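Long-range contact in putative polyketide cyclase (Pseudomonas putida KT2440, PDB 3F7X), which is of unknown function but may, as a SnoaL-like protein, cyclise a polyketide or act on a similar small molecule: residues 112-123 with 140-151. Sequence-based numbering, arbitrary orientation. Where two conformers were deposited one is given.
Sequences PTANGQTYVLPA and YYNLNDWVEQVA
Trp146 drives the edge of its indole into the face of Tyr119, an edge-to-face pair with planes at 86° and Trp146 NE1 poised 3.2 Å above the centre of the phenol ring. A broad pi face suits an indole N-H pointing at it, while the Tyr119 hydroxyl reaches on to Glu78. Over one indole face, toward its rim, lies Val150 CG2, and Pro112 CD comes obliquely to 4.1 Å from Trp146 CZ3. Val150, branched at CB, serves two more neighbours: CG2 meets the ring of Pro112, and CG1 touches Tyr119 CD1. Leu121 packs nearer the start of the helix, its branched apolar end placing Leu121 CD1 4.0 Å from Trp146 CB.

Gln149 reads the strand edge with both ends of its amide. Gln149 OE1 accepts from Val120 N on a lone pair (3.0 Å, 165°), and Gln149 NE2 donates to Val120 O at 2.9 Å, meeting that oxygen from above its carbonyl plane. An extended chain beyond CG (chi2 -173°) carries the amide this far, and Asp145 OD1, accepting the other N-H of NE2, helps fix its rotation. A leucine here would probably leave the N-H and C=O of Val120 without their side-chain mates and Asp145 without its amide donor.

From the other segment, in the conformer given, Gln117 NE2 donates to Val150 O (3.0 Å) at the C-terminal end of the helix and also to Thr113 O. At the other end Asn142 is the N-cap, its OD1 accepting from Asp145 N, while its ND2 bonds Gly56 of the second subunit. The C-terminal helix 143-150 thus runs back nearly antiparallel along strand 118-123, following the hairpin 118-130/133-141 of the curved sheet in this SnoaL-like alpha+beta fold.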
loop_
_atom_site.group_PDB
_atom_site.type_symbol
_atom_site.label_atom_id
_atom_site.label_comp_id
_atom_site.label_asym_id
_atom_site.label_seq_id
_atom_site.Cartn_x
_atom_site.Cartn_y
_atom_site.Cartn_z
ATOM N N PRO A 112 -18.218 -12.270 1.010
ATOM C CA PRO A 112 -19.548 -12.217 1.622
ATOM C C PRO A 112 -20.645 -11.848 0.632
ATOM O O PRO A 112 -20.391 -11.288 -0.425
ATOM C CB PRO A 112 -19.409 -11.119 2.686
ATOM C CG PRO A 112 -17.926 -11.034 2.972
ATOM C CD PRO A 112 -17.292 -11.308 1.653
ATOM N N THR A 113 -21.866 -12.137 1.018
ATOM C CA THR A 113 -23.052 -11.803 0.229
ATOM C C THR A 113 -23.207 -10.283 0.113
ATOM O O THR A 113 -23.002 -9.560 1.067
ATOM C CB THR A 113 -24.283 -12.438 0.894
ATOM O OG1 THR A 113 -24.040 -13.841 1.026
ATOM C CG2 THR A 113 -25.483 -12.214 0.052
ATOM N N ALA A 114 -23.541 -9.809 -1.077
ATOM C CA ALA A 114 -23.873 -8.413 -1.334
ATOM C C ALA A 114 -25.354 -8.156 -1.138
ATOM O O ALA A 114 -26.208 -8.981 -1.537
ATOM C CB ALA A 114 -23.483 -8.018 -2.741
ATOM N N ASN A 115 -25.654 -7.031 -0.516
ATOM C CA ASN A 115 -27.041 -6.561 -0.351
ATOM C C ASN A 115 -27.148 -5.040 -0.389
ATOM O O ASN A 115 -28.093 -4.448 0.135
ATOM C CB ASN A 115 -27.665 -7.159 0.903
ATOM C CG ASN A 115 -26.859 -6.937 2.102
ATOM O OD1 ASN A 115 -26.420 -5.837 2.356
ATOM N ND2 ASN A 115 -26.656 -7.997 2.877
ATOM N N GLY A 116 -26.197 -4.394 -1.064
ATOM C CA GLY A 116 -26.189 -2.953 -1.180
ATOM C C GLY A 116 -25.545 -2.246 -0.017
ATOM O O GLY A 116 -25.738 -1.034 0.145
ATOM N N GLN A 117 -24.719 -2.962 0.748
ATOM C CA GLN A 117 -24.169 -2.276 1.868
ATOM C C GLN A 117 -23.042 -1.301 1.434
ATOM O O GLN A 117 -22.391 -1.445 0.403
ATOM C CB GLN A 117 -23.813 -3.258 2.968
ATOM C CG GLN A 117 -22.735 -4.247 2.633
ATOM C CD GLN A 117 -23.251 -5.434 1.847
ATOM O OE1 GLN A 117 -23.801 -5.283 0.749
ATOM N NE2 GLN A 117 -23.067 -6.628 2.396
ATOM N N THR A 118 -22.892 -0.254 2.234
ATOM C CA THR A 118 -21.873 0.743 1.967
ATOM C C THR A 118 -20.608 0.432 2.754
ATOM O O THR A 118 -20.653 -0.208 3.808
ATOM C CB THR A 118 -22.386 2.133 2.275
ATOM O OG1 THR A 118 -22.743 2.174 3.637
ATOM C CG2 THR A 118 -23.598 2.468 1.422
ATOM N N TYR A 119 -19.481 0.924 2.274
ATOM C CA TYR A 119 -18.247 0.802 2.992
ATOM C C TYR A 119 -17.397 2.022 2.728
ATOM O O TYR A 119 -17.497 2.642 1.674
ATOM C CB TYR A 119 -17.519 -0.489 2.579
ATOM C CG TYR A 119 -17.317 -0.718 1.087
ATOM C CD1 TYR A 119 -18.284 -1.364 0.336
ATOM C CD2 TYR A 119 -16.180 -0.290 0.427
ATOM C CE1 TYR A 119 -18.081 -1.604 -1.038
ATOM C CE2 TYR A 119 -15.984 -0.530 -0.914
ATOM C CZ TYR A 119 -16.949 -1.193 -1.647
ATOM O OH TYR A 119 -16.772 -1.419 -2.988
ATOM N N VAL A 120 -16.520 2.323 3.671
ATOM C CA VAL A 120 -15.621 3.463 3.571
ATOM C C VAL A 120 -14.313 2.999 4.168
ATOM O O VAL A 120 -14.285 2.586 5.346
ATOM C CB VAL A 120 -16.139 4.725 4.305
ATOM C CG1 VAL A 120 -15.133 5.870 4.144
ATOM C CG2 VAL A 120 -17.549 5.139 3.843
ATOM N N LEU A 121 -13.231 3.063 3.406
ATOM C CA LEU A 121 -11.923 2.694 3.984
ATOM C C LEU A 121 -10.787 3.276 3.193
ATOM O O LEU A 121 -10.918 3.542 1.993
ATOM C CB LEU A 121 -11.694 1.182 4.170
ATOM C CG LEU A 121 -11.503 0.364 2.878
ATOM C CD1 LEU A 121 -11.021 -1.001 3.334
ATOM C CD2 LEU A 121 -12.743 0.340 2.100
ATOM N N PRO A 122 -9.661 3.528 3.880
ATOM C CA PRO A 122 -8.508 3.994 3.170
ATOM C C PRO A 122 -7.959 2.920 2.248
ATOM O O PRO A 122 -8.120 1.719 2.504
ATOM C CB PRO A 122 -7.491 4.291 4.287
ATOM C CG PRO A 122 -8.037 3.848 5.467
ATOM C CD PRO A 122 -9.417 3.464 5.329
ATOM N N ALA A 123 -7.255 3.345 1.210
ATOM C CA ALA A 123 -6.588 2.440 0.308
ATOM C C ALA A 123 -5.453 3.211 -0.337
ATOM O O ALA A 123 -5.271 4.411 -0.132
ATOM C CB ALA A 123 -7.568 1.883 -0.752
ATOM N N TYR A 140 -3.526 -1.770 -2.690
ATOM C CA TYR A 140 -3.469 -2.089 -1.286
ATOM C C TYR A 140 -4.648 -1.508 -0.527
ATOM O O TYR A 140 -5.049 -0.361 -0.759
ATOM C CB TYR A 140 -2.202 -1.541 -0.660
ATOM C CG TYR A 140 -0.907 -2.220 -1.075
ATOM C CD1 TYR A 140 -0.740 -3.602 -0.957
ATOM C CD2 TYR A 140 0.185 -1.486 -1.490
ATOM C CE1 TYR A 140 0.449 -4.210 -1.253
ATOM C CE2 TYR A 140 1.394 -2.094 -1.762
ATOM C CZ TYR A 140 1.532 -3.456 -1.645
ATOM O OH TYR A 140 2.730 -4.090 -1.916
ATOM N N TYR A 141 -5.152 -2.305 0.426
ATOM C CA TYR A 141 -6.109 -1.870 1.422
ATOM C C TYR A 141 -6.202 -2.952 2.481
ATOM O O TYR A 141 -5.691 -4.065 2.284
ATOM C CB TYR A 141 -7.496 -1.539 0.835
ATOM C CG TYR A 141 -8.130 -2.647 0.041
ATOM C CD1 TYR A 141 -7.920 -2.751 -1.306
ATOM C CD2 TYR A 141 -9.003 -3.544 0.646
ATOM C CE1 TYR A 141 -8.489 -3.760 -2.052
ATOM C CE2 TYR A 141 -9.603 -4.542 -0.082
ATOM C CZ TYR A 141 -9.361 -4.638 -1.439
ATOM O OH TYR A 141 -9.975 -5.633 -2.175
ATOM N N ASN A 142 -6.845 -2.656 3.595
ATOM C CA ASN A 142 -7.052 -3.651 4.654
ATOM C C ASN A 142 -8.292 -4.482 4.321
ATOM O O ASN A 142 -9.428 -4.020 4.458
ATOM C CB ASN A 142 -7.165 -2.946 5.997
ATOM C CG ASN A 142 -7.144 -3.887 7.137
ATOM O OD1 ASN A 142 -7.636 -4.990 7.026
ATOM N ND2 ASN A 142 -6.600 -3.462 8.249
ATOM N N LEU A 143 -8.049 -5.682 3.803
ATOM C CA LEU A 143 -9.129 -6.583 3.394
ATOM C C LEU A 143 -9.973 -7.010 4.592
ATOM O O LEU A 143 -11.172 -7.176 4.483
ATOM C CB LEU A 143 -8.535 -7.754 2.615
ATOM C CG LEU A 143 -9.534 -8.815 2.176
ATOM C CD1 LEU A 143 -10.636 -8.282 1.282
ATOM C CD2 LEU A 143 -8.745 -9.951 1.517
ATOM N N ASN A 144 -9.327 -7.173 5.724
ATOM C CA ASN A 144 -10.053 -7.556 6.934
ATOM C C ASN A 144 -11.049 -6.490 7.332
ATOM O O ASN A 144 -12.186 -6.813 7.750
ATOM C CB ASN A 144 -9.083 -7.924 8.056
ATOM C CG ASN A 144 -8.451 -9.284 7.852
ATOM O OD1 ASN A 144 -9.113 -10.237 7.373
ATOM N ND2 ASN A 144 -7.170 -9.418 8.232
ATOM N N ASP A 145 -10.649 -5.222 7.211
ATOM C CA ASP A 145 -11.551 -4.122 7.505
ATOM C C ASP A 145 -12.719 -4.131 6.532
ATOM O O ASP A 145 -13.863 -4.003 6.941
ATOM C CB ASP A 145 -10.777 -2.801 7.471
ATOM C CG ASP A 145 -11.619 -1.583 7.747
ATOM O OD1 ASP A 145 -12.719 -1.679 8.314
ATOM O OD2 ASP A 145 -11.153 -0.462 7.434
ATOM N N TRP A 146 -12.455 -4.326 5.247
ATOM C CA TRP A 146 -13.526 -4.362 4.297
ATOM C C TRP A 146 -14.517 -5.488 4.592
ATOM O O TRP A 146 -15.732 -5.260 4.617
ATOM C CB TRP A 146 -12.988 -4.505 2.870
ATOM C CG TRP A 146 -14.092 -4.470 1.881
ATOM C CD1 TRP A 146 -14.754 -3.367 1.448
ATOM C CD2 TRP A 146 -14.774 -5.605 1.290
ATOM N NE1 TRP A 146 -15.767 -3.732 0.599
ATOM C CE2 TRP A 146 -15.785 -5.090 0.461
ATOM C CE3 TRP A 146 -14.594 -6.976 1.346
ATOM C CZ2 TRP A 146 -16.632 -5.913 -0.268
ATOM C CZ3 TRP A 146 -15.419 -7.783 0.604
ATOM C CH2 TRP A 146 -16.417 -7.244 -0.198
ATOM N N VAL A 147 -13.991 -6.680 4.829
ATOM C CA VAL A 147 -14.864 -7.819 5.146
ATOM C C VAL A 147 -15.710 -7.520 6.389
ATOM O O VAL A 147 -16.903 -7.827 6.419
ATOM C CB VAL A 147 -14.034 -9.093 5.352
ATOM C CG1 VAL A 147 -14.877 -10.207 6.008
ATOM C CG2 VAL A 147 -13.474 -9.549 4.025
ATOM N N GLU A 148 -15.117 -6.921 7.418
ATOM C CA GLU A 148 -15.844 -6.603 8.653
ATOM C C GLU A 148 -16.990 -5.629 8.350
ATOM O O GLU A 148 -18.097 -5.702 8.936
ATOM C CB GLU A 148 -14.886 -6.015 9.695
ATOM C CG GLU A 148 -15.526 -5.634 11.020
ATOM N N GLN A 149 -16.731 -4.680 7.447
ATOM C CA GLN A 149 -17.737 -3.687 7.108
ATOM C C GLN A 149 -18.935 -4.274 6.350
ATOM O O GLN A 149 -20.044 -3.740 6.483
ATOM C CB GLN A 149 -17.160 -2.503 6.325
ATOM C CG GLN A 149 -16.245 -1.636 7.158
ATOM C CD GLN A 149 -15.831 -0.395 6.409
ATOM O OE1 GLN A 149 -16.676 0.272 5.809
ATOM N NE2 GLN A 149 -14.554 -0.041 6.470
ATOM N N VAL A 150 -18.739 -5.327 5.551
ATOM C CA VAL A 150 -19.800 -5.842 4.699
ATOM C C VAL A 150 -20.382 -7.174 5.183
ATOM O O VAL A 150 -21.448 -7.553 4.711
ATOM C CB VAL A 150 -19.361 -5.980 3.219
ATOM C CG1 VAL A 150 -18.873 -4.604 2.698
ATOM C CG2 VAL A 150 -18.286 -7.035 3.054
ATOM N N ALA A 151 -19.708 -7.889 6.085
ATOM C CA ALA A 151 -20.136 -9.251 6.441
ATOM C C ALA A 151 -21.344 -9.217 7.344
ATOM O O ALA A 151 -21.599 -8.212 7.996
ATOM C CB ALA A 151 -19.005 -10.033 7.073
ATOM O OXT ALA A 151 -22.082 -10.212 7.423
HETATM O O HOH W 1 -22.695 -10.091 3.803
HETATM O O HOH W 2 -19.189 0.667 6.863
HETATM O O HOH W 3 -21.854 -1.936 5.493
HETATM O O HOH W 4 -7.561 -0.015 4.423
#